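Local coordinates for genome polyprotein (Chicken sicinivirus JSY, PDB 6QWT) that probably copies the viral RNA genome as the RNA-dependent RNA polymerase (3Dpol) part of the polyprotein, at residues Gln437-Thr442 / Pro454-Tyr459; Tyr426-His429 / Asn435-Lys438; Val22-Tyr27 / Gly415-Val420; Pro31-Pro36 / Ser401-Gln406. All blocks are in the same frame, centred on the assembly; numbering follows the deposited sequence.

Contact 1: residues Gln437-Thr442 / Pro454-Tyr459; sequences QKWCDT and PIFIPY
Lys-438 O lies in the helix turn that carries Cys-440 against Phe-456, and it accepts two bonds. One is the routine helical bond from Thr-442 N, at 3.0 Å. The other comes from the hydroxyl of the same residue, with Thr-442 OG1 2.9 Å from Lys-438 O. The two donors reach the oxygen from opposite faces of the carbonyl plane. On the exposed side of this helix, Gln-437 NE2 gives a hydrogen bond to Asp-441 OD1 at 2.7 Å, meeting it from above the carboxylate plane.

The contact with 454-459 rests on the ring of Phe-456. Cys-440 sits over one face. Its CB is 3.7 Å from the ring centroid of Phe-456 and only 3° off the ring normal, a CH-pi contact over the centre. The thiol adds a sulfur-aromatic contact, with Cys-440 SG 3.9 Å from the Phe-456 centroid. SG is anti to the carbonyl carbon (chi1 -64°), which lays it over the ring near CD1. At the far end of the ring, Phe-456 CZ packs 3.3 Å from Cys-440 O. Trp-439 meets the same phenylalanine differently. The edge of Phe-456 is turned toward the indole face in an offset edge-to-face pair, the planes at 73°. The nearest atoms are Trp-439 CZ3 and Phe-456 CD1, 4.0 Å apart.

The Phe-456 ring thus joins the loop before helix 459-469 to helix 433-449. Ile-421 of helix 417-428 and Val-443 of helix 433-449 also touch Phe-456, while Trp-439 reaches Leu-424 and the ring of Tyr-405.

Contact 2: residues Tyr426-His429 / Asn435-Lys438; sequences YLAH and NYQK
Tyr-436 meets Ala-428 and His-429 by apolar and CH-pi contacts, mostly through its ring. The CH-pi contact comes from His-429. Its CB stands over one face of the phenol ring, 4.0 Å from the Tyr-436 ring centroid and 16° off the normal. It lies toward the rim, on the CD1 side. With CG between the backbone N and the carbonyl carbon (chi1 81°), the imidazole turns off from the tyrosine, and CB is the side-chain atom that touches the ring.

The apolar packing is at the ring edge. Ala-428 CB lies in the ring plane, 4.0 Å from Tyr-436 CD1. One residue thus borders the edge and the next covers a face, and CD1 is near both.

Backbone atoms join in. His-429 CA is 3.6 Å from Tyr-436 CD1, and its N is at a similar range. The two backbones come close here, with 5.0 Å between the CA atoms of His-429 and Tyr-436.

The polar end of the tyrosine serves another partner. Tyr-436 OH hydrogen-bonds to Ile-457 O in the loop that leads to helix 459-469. This bond satisfies the hydroxyl of a buried side chain and ties the far end of the ring to that loop.

The three touching residues are buried. They join the last part of the 417-428 region and the residue after it to the first turns of helix 433-449, across the short connection between them. Helix 459-469 closes the group, where Leu-462 touches both His-429 and Tyr-436, and Tyr-459 packs on Tyr-436.

Contact 3: residues Val22-Tyr27 / Gly415-Val420; sequences VKSPAY and GPFQDV
Phe-417 is met by three consecutive residues of a tight turn, Ser-24, Pro-25 and Ala-26, and each meets a different part of its ring. Pro-25 takes a face. Its CD is 3.7 Å from the Phe-417 centroid and 15° off the ring normal, a CH-pi contact shifted toward the rim. The proline and the phenylalanine approach from opposite directions. Ala-26 CB is at the edge, near the ring plane and 4.1 Å from Phe-417 CZ. Ser-24 packs obliquely against the same end, its CB 3.5 Å from Phe-417 CE1. The phenylalanine reaches the turn because its CG is anti to the backbone N (chi1 -177°).

The turn has its own bracing. It is a type I beta turn, with Tyr-27 N bonded to Ser-24 O at 3.1 Å. An ST turn is laid over it. Ser-24 OG accepts from Ala-26 N at 3.1 Å, with an N-H...O angle of 155°. The same hydroxyl is also hydrogen-bonded to Val-409 O. A buried serine oxygen is therefore held by two partners while its flank packs on an aromatic ring. Pro-25 O has a partner of its own in Ser-450 OG.

Around the contact, strand 22-23 pairs with strand 411-412 just before the turn begins. Phe-417 belongs to the 417-428 segment and also makes an edge-to-face pair with Phe-452. Cys-447 of helix 433-449 touches both Phe-417 and Ala-26. The turn at 24-27 is thus packed between the strand pair and two helices near the C-terminus.

Contact 4: residues Pro31-Pro36 / Ser401-Gln406; sequences PVTKEP and SPETYQ
Thr-33 and Glu-403 form a surface link between the N-terminal region and helix 402-408. This is consistent with the fingers-to-thumb bridge of the closed right-hand fold of picornaviral polymerases. Thr-33 OG1 donates to Glu-403 OE1 at 2.9 Å. The hydroxyl meets the anti side of the carboxylate, 35° out of its plane. With CG anti to the backbone N (chi1 -168°) and the chain extended beyond it, Glu-403 reaches across to the threonine.

Lys-34 passes near the other carboxylate oxygen, Glu-403 OE2. Its NZ is 4.3 Å from Glu-403 OE2, too far for a salt bridge but near enough for attraction between the charges. Lys-383 NZ is also close to Lys-34 NZ; the nearby carboxylate may offset some of that like charge.

The next shell holds both sides in place. Gln-407 accepts from Thr-33 N through OE1 and donates to Pro-31 O through NE2. Near helix 402-408, the hydroxyls of Ser-401 and Thr-404 are hydrogen-bonded to each other, and strand 34-36 is paired with strand 161-163. A water completes the link: it donates to Thr-404 O at 3.0 Å and accepts from Lys-34 NZ at 2.8 Å.

Overall arrangement
All four contacts lie on the same side of the chain's centre. Contacts 1 and 2 are close neighbours, their centres about 7 Å apart, and share helix 433-449. Contacts 2 and 3 use opposite ends of helix 417-428, with centres about 17 Å apart. Contact 4 is about 14 Å from contacts 2 and 3, centre to centre. Along the chain, contact 4 is nested inside the long loop closed by contact 3; contacts 2 and 1 come after both. Contacts 1 and 2 are local to the C-terminal helices, probably the thumb. Contacts 3 and 4 tie the N-terminal region to it, as in the encircled active site of picornaviral polymerases.

Contact 1: residues Gln437-Thr442 / Pro454-Tyr459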
# COMPACT_ATOMS: atom_id res chain seq x y z
N GLN A 437 -20.82 -13.43 16.37
CA GLN A 437 -21.19 -14.79 16.77
C GLN A 437 -21.67 -15.61 15.58
O GLN A 437 -21.37 -16.80 15.48
CB GLN A 437 -22.26 -14.74 17.86
CG GLN A 437 -22.47 -16.07 18.56
CD GLN A 437 -21.19 -16.60 19.18
OE1 GLN A 437 -20.47 -15.87 19.85
NE2 GLN A 437 -20.91 -17.87 18.94
N LYS A 438 -22.41 -14.98 14.66
CA LYS A 438 -22.91 -15.70 13.49
C LYS A 438 -21.76 -16.20 12.63
O LYS A 438 -21.79 -17.33 12.13
CB LYS A 438 -23.85 -14.80 12.68
CG LYS A 438 -25.23 -14.63 13.29
CD LYS A 438 -26.03 -13.57 12.54
CE LYS A 438 -27.43 -13.39 13.13
NZ LYS A 438 -27.39 -12.82 14.51
N TRP A 439 -20.73 -15.37 12.44
CA TRP A 439 -19.55 -15.81 11.71
C TRP A 439 -18.85 -16.95 12.44
O TRP A 439 -18.49 -17.96 11.83
CB TRP A 439 -18.60 -14.63 11.51
CG TRP A 439 -17.30 -15.01 10.88
CD1 TRP A 439 -17.08 -15.34 9.57
CD2 TRP A 439 -16.02 -15.10 11.54
NE1 TRP A 439 -15.75 -15.64 9.38
CE2 TRP A 439 -15.08 -15.50 10.56
CE3 TRP A 439 -15.59 -14.89 12.85
CZ2 TRP A 439 -13.73 -15.68 10.87
CZ3 TRP A 439 -14.25 -15.08 13.15
CH2 TRP A 439 -13.34 -15.47 12.16
N CYS A 440 -18.66 -16.81 13.76
CA CYS A 440 -18.00 -17.86 14.53
C CYS A 440 -18.77 -19.17 14.47
O CYS A 440 -18.18 -20.24 14.29
CB CYS A 440 -17.83 -17.42 15.99
SG CYS A 440 -16.76 -15.98 16.25
N ASP A 441 -20.10 -19.11 14.61
CA ASP A 441 -20.90 -20.33 14.62
C ASP A 441 -20.88 -21.02 13.26
O ASP A 441 -20.79 -22.25 13.18
CB ASP A 441 -22.34 -20.01 15.04
CG ASP A 441 -22.45 -19.67 16.52
OD1 ASP A 441 -21.49 -19.94 17.27
OD2 ASP A 441 -23.50 -19.13 16.93
N THR A 442 -20.95 -20.24 12.17
CA THR A 442 -20.92 -20.84 10.84
C THR A 442 -19.57 -21.48 10.55
O THR A 442 -19.49 -22.57 9.98
CB THR A 442 -21.26 -19.79 9.79
OG1 THR A 442 -22.52 -19.19 10.09
CG2 THR A 442 -21.31 -20.41 8.40
N PRO A 454 -12.03 -25.09 16.09
CA PRO A 454 -11.54 -23.71 16.23
C PRO A 454 -11.90 -23.12 17.58
O PRO A 454 -12.94 -23.43 18.17
CB PRO A 454 -12.26 -22.97 15.10
CG PRO A 454 -13.52 -23.74 14.90
CD PRO A 454 -13.17 -25.18 15.16
N ILE A 455 -11.01 -22.26 18.08
CA ILE A 455 -11.22 -21.51 19.31
C ILE A 455 -11.25 -20.03 18.93
O ILE A 455 -10.27 -19.52 18.36
CB ILE A 455 -10.13 -21.79 20.35
CG1 ILE A 455 -10.13 -23.27 20.74
CG2 ILE A 455 -10.33 -20.90 21.57
CD1 ILE A 455 -11.30 -23.69 21.61
N PHE A 456 -12.35 -19.35 19.24
CA PHE A 456 -12.51 -17.95 18.90
C PHE A 456 -12.25 -17.08 20.12
O PHE A 456 -12.66 -17.41 21.24
CB PHE A 456 -13.92 -17.68 18.36
CG PHE A 456 -14.28 -18.51 17.15
CD1 PHE A 456 -13.98 -18.05 15.88
CD2 PHE A 456 -14.91 -19.73 17.29
CE1 PHE A 456 -14.30 -18.80 14.76
CE2 PHE A 456 -15.24 -20.49 16.18
CZ PHE A 456 -14.93 -20.03 14.91
N ILE A 457 -11.55 -15.96 19.91
CA ILE A 457 -11.37 -14.98 20.98
C ILE A 457 -12.74 -14.47 21.42
O ILE A 457 -13.54 -14.04 20.57
CB ILE A 457 -10.48 -13.82 20.50
CG1 ILE A 457 -9.18 -14.35 19.91
CG2 ILE A 457 -10.21 -12.85 21.65
CD1 ILE A 457 -8.38 -13.31 19.16
N PRO A 458 -13.06 -14.51 22.71
CA PRO A 458 -14.40 -14.06 23.14
C PRO A 458 -14.61 -12.59 22.82
O PRO A 458 -13.68 -11.78 22.86
CB PRO A 458 -14.39 -14.31 24.66
CG PRO A 458 -13.27 -15.29 24.88
CD PRO A 458 -12.24 -14.97 23.84
N TYR A 459 -15.86 -12.26 22.49
CA TYR A 459 -16.19 -10.88 22.11
C TYR A 459 -15.83 -9.90 23.23
O TYR A 459 -15.37 -8.78 22.95
CB TYR A 459 -17.67 -10.76 21.75
CG TYR A 459 -18.08 -9.33 21.47
CD1 TYR A 459 -17.92 -8.79 20.20
CD2 TYR A 459 -18.60 -8.52 22.47
CE1 TYR A 459 -18.28 -7.48 19.93
CE2 TYR A 459 -18.96 -7.21 22.21
CZ TYR A 459 -18.79 -6.69 20.94
OH TYR A 459 -19.15 -5.39 20.68

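Contact 2: residues Tyr426-His429 / Asn435-Lys438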
# COMPACT_ATOMS: atom_id res chain seq x y z
N TYR A 426 -9.86 -10.44 14.94
CA TYR A 426 -9.55 -9.03 15.14
C TYR A 426 -10.28 -8.13 14.15
O TYR A 426 -10.46 -6.94 14.42
CB TYR A 426 -8.04 -8.80 15.02
CG TYR A 426 -7.23 -9.50 16.08
CD1 TYR A 426 -6.26 -10.44 15.73
CD2 TYR A 426 -7.42 -9.22 17.43
CE1 TYR A 426 -5.52 -11.09 16.70
CE2 TYR A 426 -6.67 -9.87 18.40
CZ TYR A 426 -5.72 -10.80 18.03
OH TYR A 426 -4.97 -11.44 18.99
N LEU A 427 -10.69 -8.68 13.00
CA LEU A 427 -11.42 -7.91 12.00
C LEU A 427 -12.93 -8.01 12.17
O LEU A 427 -13.64 -7.02 11.99
CB LEU A 427 -11.02 -8.37 10.59
CG LEU A 427 -9.53 -8.33 10.24
CD1 LEU A 427 -9.29 -8.89 8.85
CD2 LEU A 427 -9.00 -6.91 10.35
N ALA A 428 -13.42 -9.20 12.53
CA ALA A 428 -14.84 -9.51 12.47
C ALA A 428 -15.65 -9.01 13.66
O ALA A 428 -16.84 -8.73 13.51
CB ALA A 428 -15.04 -11.03 12.33
N HIS A 429 -15.05 -8.89 14.84
CA HIS A 429 -15.82 -8.53 16.03
C HIS A 429 -16.40 -7.13 15.94
O HIS A 429 -17.39 -6.84 16.63
CB HIS A 429 -14.97 -8.67 17.29
CG HIS A 429 -14.07 -7.50 17.54
ND1 HIS A 429 -14.47 -6.38 18.24
CD2 HIS A 429 -12.78 -7.28 17.18
CE1 HIS A 429 -13.47 -5.52 18.29
NE2 HIS A 429 -12.43 -6.04 17.66
N ASN A 435 -23.34 -10.37 15.14
CA ASN A 435 -22.81 -10.64 13.81
C ASN A 435 -21.48 -11.37 13.91
O ASN A 435 -21.18 -12.25 13.09
CB ASN A 435 -22.66 -9.33 13.03
CG ASN A 435 -23.99 -8.67 12.76
OD1 ASN A 435 -24.91 -9.30 12.22
ND2 ASN A 435 -24.13 -7.41 13.15
N TYR A 436 -20.67 -11.02 14.91
CA TYR A 436 -19.46 -11.79 15.20
C TYR A 436 -19.80 -13.23 15.54
O TYR A 436 -19.14 -14.16 15.06
CB TYR A 436 -18.70 -11.12 16.35
CG TYR A 436 -17.45 -11.84 16.79
CD1 TYR A 436 -16.39 -12.05 15.91
CD2 TYR A 436 -17.31 -12.31 18.09
CE1 TYR A 436 -15.24 -12.70 16.31
CE2 TYR A 436 -16.16 -12.96 18.50
CZ TYR A 436 -15.13 -13.16 17.61
OH TYR A 436 -13.98 -13.81 18.02
N GLN A 437 -20.82 -13.43 16.37
CA GLN A 437 -21.19 -14.79 16.77
C GLN A 437 -21.67 -15.61 15.58
O GLN A 437 -21.37 -16.80 15.48
CB GLN A 437 -22.26 -14.74 17.86
CG GLN A 437 -22.47 -16.07 18.56
CD GLN A 437 -21.19 -16.60 19.18
OE1 GLN A 437 -20.47 -15.87 19.85
NE2 GLN A 437 -20.91 -17.87 18.94
N LYS A 438 -22.41 -14.98 14.66
CA LYS A 438 -22.91 -15.70 13.49
C LYS A 438 -21.76 -16.20 12.63
O LYS A 438 -21.79 -17.33 12.13
CB LYS A 438 -23.85 -14.80 12.68
CG LYS A 438 -25.23 -14.63 13.29
CD LYS A 438 -26.03 -13.57 12.54
CE LYS A 438 -27.43 -13.39 13.13
NZ LYS A 438 -27.39 -12.82 14.51

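Contact 3: residues Val22-Tyr27 / Gly415-Val420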
# COMPACT_ATOMS: atom_id res chain seq x y z
N VAL A 22 -4.40 -23.08 -0.09
CA VAL A 22 -5.13 -24.34 -0.20
C VAL A 22 -6.39 -24.25 0.65
O VAL A 22 -6.49 -23.43 1.57
CB VAL A 22 -4.27 -25.55 0.22
CG1 VAL A 22 -3.02 -25.64 -0.65
CG2 VAL A 22 -3.88 -25.44 1.68
N LYS A 23 -7.36 -25.09 0.32
CA LYS A 23 -8.64 -25.07 1.03
C LYS A 23 -8.43 -25.38 2.51
O LYS A 23 -7.68 -26.29 2.88
CB LYS A 23 -9.60 -26.08 0.41
CG LYS A 23 -10.01 -25.72 -1.01
CD LYS A 23 -11.00 -26.74 -1.57
CE LYS A 23 -11.46 -26.35 -2.97
NZ LYS A 23 -12.37 -27.38 -3.55
N SER A 24 -9.10 -24.61 3.36
CA SER A 24 -8.99 -24.73 4.80
C SER A 24 -10.07 -25.65 5.34
O SER A 24 -11.01 -26.02 4.63
CB SER A 24 -9.10 -23.34 5.43
OG SER A 24 -10.45 -22.98 5.66
N PRO A 25 -9.97 -26.07 6.61
CA PRO A 25 -11.04 -26.88 7.21
C PRO A 25 -12.40 -26.20 7.24
O PRO A 25 -13.40 -26.86 7.54
CB PRO A 25 -10.53 -27.15 8.63
CG PRO A 25 -9.05 -27.04 8.52
CD PRO A 25 -8.79 -25.97 7.50
N ALA A 26 -12.48 -24.90 6.94
CA ALA A 26 -13.74 -24.17 6.93
C ALA A 26 -14.23 -23.87 5.52
O ALA A 26 -15.11 -23.02 5.34
CB ALA A 26 -13.60 -22.87 7.73
N TYR A 27 -13.70 -24.57 4.51
CA TYR A 27 -13.90 -24.18 3.12
C TYR A 27 -15.38 -24.16 2.70
O TYR A 27 -15.76 -23.37 1.84
CB TYR A 27 -13.12 -25.09 2.18
CG TYR A 27 -13.48 -24.89 0.73
CD1 TYR A 27 -14.37 -25.75 0.08
CD2 TYR A 27 -12.96 -23.82 0.01
CE1 TYR A 27 -14.71 -25.55 -1.24
CE2 TYR A 27 -13.30 -23.62 -1.31
CZ TYR A 27 -14.18 -24.49 -1.93
OH TYR A 27 -14.52 -24.29 -3.25
N GLY A 415 0.13 -22.81 7.55
CA GLY A 415 0.47 -22.72 8.95
C GLY A 415 -0.58 -23.38 9.81
O GLY A 415 -1.51 -24.02 9.32
N PRO A 416 -0.45 -23.24 11.13
CA PRO A 416 -1.54 -23.69 12.02
C PRO A 416 -2.80 -22.90 11.74
O PRO A 416 -2.82 -21.66 11.80
CB PRO A 416 -0.99 -23.40 13.43
CG PRO A 416 0.50 -23.29 13.24
CD PRO A 416 0.70 -22.71 11.88
N PHE A 417 -3.88 -23.62 11.41
CA PHE A 417 -5.10 -22.95 10.96
C PHE A 417 -5.68 -22.05 12.04
O PHE A 417 -6.36 -21.07 11.73
CB PHE A 417 -6.13 -23.99 10.52
CG PHE A 417 -7.40 -23.39 9.98
CD1 PHE A 417 -7.35 -22.38 9.03
CD2 PHE A 417 -8.63 -23.83 10.42
CE1 PHE A 417 -8.52 -21.82 8.53
CE2 PHE A 417 -9.80 -23.28 9.92
CZ PHE A 417 -9.74 -22.27 8.98
N GLN A 418 -5.42 -22.36 13.32
CA GLN A 418 -5.92 -21.52 14.40
C GLN A 418 -5.36 -20.10 14.30
O GLN A 418 -6.03 -19.14 14.69
CB GLN A 418 -5.57 -22.14 15.75
CG GLN A 418 -5.96 -21.30 16.96
CD GLN A 418 -7.45 -21.01 17.02
OE1 GLN A 418 -8.27 -21.92 16.97
NE2 GLN A 418 -7.80 -19.73 17.13
N ASP A 419 -4.15 -19.95 13.75
CA ASP A 419 -3.60 -18.61 13.54
C ASP A 419 -4.42 -17.82 12.52
O ASP A 419 -4.54 -16.60 12.64
CB ASP A 419 -2.14 -18.70 13.09
CG ASP A 419 -1.24 -19.28 14.17
OD1 ASP A 419 -0.01 -19.30 13.96
OD2 ASP A 419 -1.76 -19.70 15.22
N VAL A 420 -4.99 -18.50 11.52
CA VAL A 420 -5.86 -17.82 10.56
C VAL A 420 -7.14 -17.36 11.24
O VAL A 420 -7.60 -16.23 11.03
CB VAL A 420 -6.14 -18.74 9.36
CG1 VAL A 420 -7.20 -18.12 8.45
CG2 VAL A 420 -4.86 -19.03 8.60

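Contact 4: residues Pro31-Pro36 / Ser401-Gln406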
# COMPACT_ATOMS: atom_id res chain seq x y z
N PRO A 31 -20.75 -19.28 0.73
CA PRO A 31 -20.66 -19.36 -0.74
C PRO A 31 -19.34 -18.78 -1.23
O PRO A 31 -18.95 -17.67 -0.87
CB PRO A 31 -21.86 -18.53 -1.21
CG PRO A 31 -22.84 -18.62 -0.09
CD PRO A 31 -22.01 -18.66 1.17
N VAL A 32 -18.64 -19.56 -2.06
CA VAL A 32 -17.30 -19.19 -2.51
C VAL A 32 -17.43 -18.12 -3.59
O VAL A 32 -17.85 -18.40 -4.71
CB VAL A 32 -16.53 -20.41 -3.03
CG1 VAL A 32 -15.19 -19.99 -3.62
CG2 VAL A 32 -16.33 -21.41 -1.90
N THR A 33 -17.07 -16.88 -3.25
CA THR A 33 -17.02 -15.78 -4.20
C THR A 33 -15.60 -15.36 -4.53
O THR A 33 -15.41 -14.44 -5.33
CB THR A 33 -17.79 -14.56 -3.66
OG1 THR A 33 -17.05 -13.96 -2.59
CG2 THR A 33 -19.16 -14.98 -3.15
N LYS A 34 -14.59 -16.01 -3.94
CA LYS A 34 -13.20 -15.68 -4.17
C LYS A 34 -12.39 -16.97 -4.27
O LYS A 34 -12.72 -17.97 -3.63
CB LYS A 34 -12.62 -14.80 -3.05
CG LYS A 34 -12.97 -13.33 -3.15
CD LYS A 34 -12.74 -12.63 -1.82
CE LYS A 34 -12.29 -11.19 -2.00
NZ LYS A 34 -12.00 -10.55 -0.69
N GLU A 35 -11.33 -16.91 -5.06
CA GLU A 35 -10.42 -18.03 -5.27
C GLU A 35 -9.02 -17.49 -5.45
O GLU A 35 -8.84 -16.30 -5.73
CB GLU A 35 -10.83 -18.86 -6.50
CG GLU A 35 -12.08 -19.71 -6.30
CD GLU A 35 -12.48 -20.46 -7.55
OE1 GLU A 35 -11.64 -20.57 -8.47
OE2 GLU A 35 -13.63 -20.94 -7.62
N PRO A 36 -7.99 -18.33 -5.26
CA PRO A 36 -6.62 -17.86 -5.49
C PRO A 36 -6.42 -17.37 -6.92
O PRO A 36 -6.95 -17.94 -7.87
CB PRO A 36 -5.77 -19.11 -5.21
CG PRO A 36 -6.60 -19.92 -4.27
CD PRO A 36 -8.02 -19.69 -4.70
N SER A 401 -15.64 -5.09 5.35
CA SER A 401 -16.67 -5.81 4.62
C SER A 401 -16.68 -7.28 5.06
O SER A 401 -15.61 -7.90 5.15
CB SER A 401 -16.42 -5.72 3.12
OG SER A 401 -15.14 -6.23 2.78
N PRO A 402 -17.85 -7.86 5.34
CA PRO A 402 -17.88 -9.26 5.80
C PRO A 402 -17.26 -10.23 4.82
O PRO A 402 -16.76 -11.29 5.24
CB PRO A 402 -19.38 -9.52 5.99
CG PRO A 402 -19.98 -8.17 6.23
CD PRO A 402 -19.18 -7.23 5.37
N GLU A 403 -17.25 -9.90 3.52
CA GLU A 403 -16.65 -10.77 2.52
C GLU A 403 -15.17 -11.00 2.80
O GLU A 403 -14.63 -12.05 2.44
CB GLU A 403 -16.84 -10.18 1.12
CG GLU A 403 -16.52 -11.16 0.00
CD GLU A 403 -16.62 -10.52 -1.38
OE1 GLU A 403 -17.26 -11.13 -2.27
OE2 GLU A 403 -16.05 -9.42 -1.57
N THR A 404 -14.50 -10.03 3.44
CA THR A 404 -13.09 -10.17 3.76
C THR A 404 -12.84 -11.42 4.61
O THR A 404 -12.10 -12.32 4.21
CB THR A 404 -12.58 -8.92 4.47
OG1 THR A 404 -12.65 -7.80 3.58
CG2 THR A 404 -11.14 -9.11 4.92
N TYR A 405 -13.45 -11.48 5.79
CA TYR A 405 -13.18 -12.59 6.70
C TYR A 405 -14.05 -13.82 6.44
O TYR A 405 -13.69 -14.91 6.90
CB TYR A 405 -13.34 -12.15 8.17
CG TYR A 405 -14.61 -11.40 8.50
CD1 TYR A 405 -14.64 -10.01 8.48
CD2 TYR A 405 -15.77 -12.07 8.86
CE1 TYR A 405 -15.79 -9.31 8.80
CE2 TYR A 405 -16.93 -11.38 9.18
CZ TYR A 405 -16.94 -10.00 9.14
OH TYR A 405 -18.08 -9.31 9.46
N GLN A 406 -15.16 -13.67 5.72
CA GLN A 406 -15.93 -14.85 5.33
C GLN A 406 -15.20 -15.66 4.27
O GLN A 406 -15.22 -16.89 4.30
CB GLN A 406 -17.31 -14.43 4.82
CG GLN A 406 -18.27 -14.00 5.93
CD GLN A 406 -19.54 -13.37 5.39
OE1 GLN A 406 -19.62 -13.01 4.21
NE2 GLN A 406 -20.54 -13.22 6.25
O HOH W 1 -11.07 -12.06 1.44